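Local coordinates for CEP104 (Gallus gallus, PDB 5JO8), which is a centriolar protein whose TOG domain, an all-helical array of paired helices, probably binds tubulin or microtubules, at residues 255-260 with 269-274. Numbering follows the deposited sequence.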
ATOM      1  N   PRO A 255      -4.633 -28.919  -6.216  1.00 23.09           N
ATOM      2  CA  PRO A 255      -4.327 -30.340  -6.377  1.00 21.39           C
ATOM      3  C   PRO A 255      -5.610 -31.150  -6.320  1.00 24.38           C
ATOM      4  O   PRO A 255      -6.585 -30.700  -5.705  1.00 25.92           O
ATOM      5  CB  PRO A 255      -3.453 -30.648  -5.153  1.00 25.10           C
ATOM      6  CG  PRO A 255      -3.713 -29.516  -4.179  1.00 30.53           C
ATOM      7  CD  PRO A 255      -3.938 -28.330  -5.054  1.00 24.69           C
ATOM      8  N   PRO A 256      -5.621 -32.330  -6.947  1.00 22.82           N
ATOM      9  CA  PRO A 256      -6.845 -33.133  -6.922  1.00 31.27           C
ATOM     10  C   PRO A 256      -7.133 -33.713  -5.536  1.00 25.63           C
ATOM     11  O   PRO A 256      -6.226 -34.006  -4.764  1.00 25.85           O
ATOM     12  CB  PRO A 256      -6.574 -34.228  -7.956  1.00 32.89           C
ATOM     13  CG  PRO A 256      -5.093 -34.285  -8.093  1.00 25.58           C
ATOM     14  CD  PRO A 256      -4.576 -32.912  -7.805  1.00 24.40           C
ATOM     15  N   ASP A 257      -8.413 -33.839  -5.221  1.00 28.43           N
ATOM     16  CA  ASP A 257      -8.828 -34.347  -3.924  1.00 25.95           C
ATOM     17  C   ASP A 257      -8.623 -35.858  -3.898  1.00 25.00           C
ATOM     18  O   ASP A 257      -9.037 -36.556  -4.813  1.00 31.51           O
ATOM     19  CB  ASP A 257     -10.298 -33.990  -3.695  1.00 30.18           C
ATOM     20  CG  ASP A 257     -10.806 -34.396  -2.320  1.00 24.42           C
ATOM     21  OD1 ASP A 257      -9.990 -34.753  -1.436  1.00 27.82           O
ATOM     22  OD2 ASP A 257     -12.038 -34.330  -2.124  1.00 28.11           O
ATOM     23  N   ASP A 258      -7.944 -36.342  -2.867  1.00 24.89           N
ATOM     24  CA  ASP A 258      -7.887 -37.783  -2.616  1.00 26.03           C
ATOM     25  C   ASP A 258      -7.580 -38.081  -1.155  1.00 29.97           C
ATOM     26  O   ASP A 258      -7.306 -37.169  -0.369  1.00 28.15           O
ATOM     27  CB  ASP A 258      -6.914 -38.503  -3.561  1.00 35.26           C
ATOM     28  CG  ASP A 258      -5.515 -37.926  -3.532  1.00 25.28           C
ATOM     29  OD1 ASP A 258      -5.041 -37.483  -2.460  1.00 25.44           O
ATOM     30  OD2 ASP A 258      -4.873 -37.936  -4.610  1.00 32.80           O
ATOM     31  N   ALA A 259      -7.638 -39.364  -0.801  1.00 30.09           N
ATOM     32  CA  ALA A 259      -7.392 -39.796   0.561  1.00 32.22           C
ATOM     33  C   ALA A 259      -6.040 -39.329   1.090  1.00 28.98           C
ATOM     34  O   ALA A 259      -5.926 -38.931   2.251  1.00 32.25           O
ATOM     35  CB  ALA A 259      -7.500 -41.315   0.654  1.00 25.44           C
ATOM     36  N   SER A 260      -5.018 -39.379   0.235  1.00 27.41           N
ATOM     37  CA  SER A 260      -3.664 -39.072   0.675  1.00 28.82           C
ATOM     38  C   SER A 260      -3.534 -37.601   1.068  1.00 32.41           C
ATOM     39  O   SER A 260      -2.951 -37.265   2.103  1.00 32.08           O
ATOM     40  CB  SER A 260      -2.654 -39.423  -0.421  1.00 32.81           C
ATOM     41  OG  SER A 260      -1.335 -39.076  -0.034  1.00 43.75           O
ATOM     42  N   THR A 269     -10.034 -29.685   5.258  1.00 35.87           N
ATOM     43  CA  THR A 269     -10.871 -28.508   5.494  1.00 34.58           C
ATOM     44  C   THR A 269     -11.347 -27.867   4.184  1.00 25.01           C
ATOM     45  O   THR A 269     -12.519 -27.526   4.029  1.00 27.66           O
ATOM     46  CB  THR A 269     -10.121 -27.458   6.343  1.00 33.51           C
ATOM     47  OG1 THR A 269      -9.777 -28.023   7.614  1.00 36.38           O
ATOM     48  CG2 THR A 269     -10.982 -26.217   6.560  1.00 33.94           C
ATOM     49  N   LEU A 270     -10.424 -27.706   3.240  1.00 25.75           N
ATOM     50  CA  LEU A 270     -10.729 -27.095   1.955  1.00 30.30           C
ATOM     51  C   LEU A 270     -11.799 -27.882   1.195  1.00 22.68           C
ATOM     52  O   LEU A 270     -12.840 -27.336   0.813  1.00 26.87           O
ATOM     53  CB  LEU A 270      -9.449 -27.009   1.113  1.00 27.39           C
ATOM     54  CG  LEU A 270      -9.265 -25.913   0.063  1.00 49.65           C
ATOM     55  CD1 LEU A 270      -9.690 -24.553   0.591  1.00 28.36           C
ATOM     56  CD2 LEU A 270      -7.805 -25.873  -0.363  1.00 33.15           C
ATOM     57  N   PHE A 271     -11.538 -29.169   0.970  1.00 23.29           N
ATOM     58  CA  PHE A 271     -12.444 -29.984   0.156  1.00 24.85           C
ATOM     59  C   PHE A 271     -13.783 -30.267   0.854  1.00 27.11           C
ATOM     60  O   PHE A 271     -14.838 -30.195   0.217  1.00 26.75           O
ATOM     61  CB  PHE A 271     -11.754 -31.267  -0.335  1.00 23.35           C
ATOM     62  CG  PHE A 271     -10.668 -31.017  -1.352  1.00 21.46           C
ATOM     63  CD1 PHE A 271     -10.962 -30.406  -2.560  1.00 26.94           C
ATOM     64  CD2 PHE A 271      -9.362 -31.391  -1.096  1.00 27.12           C
ATOM     65  CE1 PHE A 271      -9.966 -30.167  -3.494  1.00 26.49           C
ATOM     66  CE2 PHE A 271      -8.359 -31.162  -2.030  1.00 31.66           C
ATOM     67  CZ  PHE A 271      -8.663 -30.544  -3.227  1.00 25.46           C
ATOM     68  N   ASP A 272     -13.747 -30.542   2.156  1.00 27.54           N
ATOM     69  CA  ASP A 272     -14.998 -30.685   2.914  1.00 29.16           C
ATOM     70  C   ASP A 272     -15.801 -29.395   2.867  1.00 29.28           C
ATOM     71  O   ASP A 272     -17.029 -29.417   2.736  1.00 27.94           O
ATOM     72  CB  ASP A 272     -14.741 -31.061   4.372  1.00 29.23           C
ATOM     73  CG  ASP A 272     -14.335 -32.504   4.536  1.00 33.34           C
ATOM     74  OD1 ASP A 272     -14.534 -33.295   3.586  1.00 36.83           O
ATOM     75  OD2 ASP A 272     -13.819 -32.839   5.620  1.00 32.58           O
ATOM     76  N   GLY A 273     -15.098 -28.269   2.982  1.00 28.56           N
ATOM     77  CA  GLY A 273     -15.730 -26.967   2.913  1.00 27.36           C
ATOM     78  C   GLY A 273     -16.402 -26.758   1.575  1.00 23.67           C
ATOM     79  O   GLY A 273     -17.516 -26.248   1.512  1.00 27.25           O
ATOM     80  N   PHE A 274     -15.718 -27.145   0.493  1.00 22.75           N
ATOM     81  CA  PHE A 274     -16.306 -27.053  -0.830  1.00 22.00           C
ATOM     82  C   PHE A 274     -17.606 -27.862  -0.899  1.00 21.75           C
ATOM     83  O   PHE A 274     -18.618 -27.401  -1.433  1.00 28.21           O
ATOM     84  CB  PHE A 274     -15.336 -27.573  -1.897  1.00 24.63           C
ATOM     85  CG  PHE A 274     -14.145 -26.680  -2.162  1.00 25.79           C
ATOM     86  CD1 PHE A 274     -14.118 -25.348  -1.755  1.00 23.51           C
ATOM     87  CD2 PHE A 274     -13.050 -27.185  -2.846  1.00 27.31           C
ATOM     88  CE1 PHE A 274     -13.007 -24.548  -2.021  1.00 24.40           C
ATOM     89  CE2 PHE A 274     -11.948 -26.395  -3.117  1.00 23.94           C
ATOM     90  CZ  PHE A 274     -11.925 -25.077  -2.706  1.00 26.25           C
TER
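Asp257 packs over one face of the aromatic ring of Phe271, and these two residues contribute most of the 164 Å² buried between the segments. Two measurements define the overlap: Asp257 CB stands 3.6 Å from the centroid of the Phe271 ring and only 1° off the ring normal, a CH-pi contact over the middle of the face, and the carboxylate plane is tilted just 8° from the ring plane. The nearly parallel carboxylate is stacked over the CG-CD2 side of the ring, with Asp257 CG 3.5 Å from Phe271 CG, Asp257 OD1 3.4 Å from Phe271 CD2 and Asp257 OD2 3.6 Å from Phe271 CB. With Asp257 CG anti to its own backbone nitrogen (chi1 -176°), the side chain runs back along the phenyl group toward the helix, opposite in direction to the Phe271 side chain. A second approach comes at the ring edge, near its plane, where Pro255 O lies 3.2 Å from Phe271 CZ, consistent with a weak C-H...O approach to the partly positive ring hydrogens. No hydrogen bond joins the two segments.

In the fold, the contact lies at the C-terminal end of the helical array of the TOG domain, its centre about 34 Å from the centre of the chain. The loop following helix 247-253 runs beside helix 265-276, the last in the chain, and covers one face of the Phe271 ring. Arg262, from the intervening residues, serves both carboxylates: its NE forms a salt bridge with Asp257 OD1 and its NH1 another with Asp272 OD1, while its side chain also touches Phe271. One guanidinium group therefore links loop and helix, and its positive charge probably eases the placing of two like-charged carboxylates with Asp257 OD2 and Asp272 OD1 6.3 Å apart. Further round the helix, Leu270 packs on Leu236, Ile239 and Phe240 of helix 229-245.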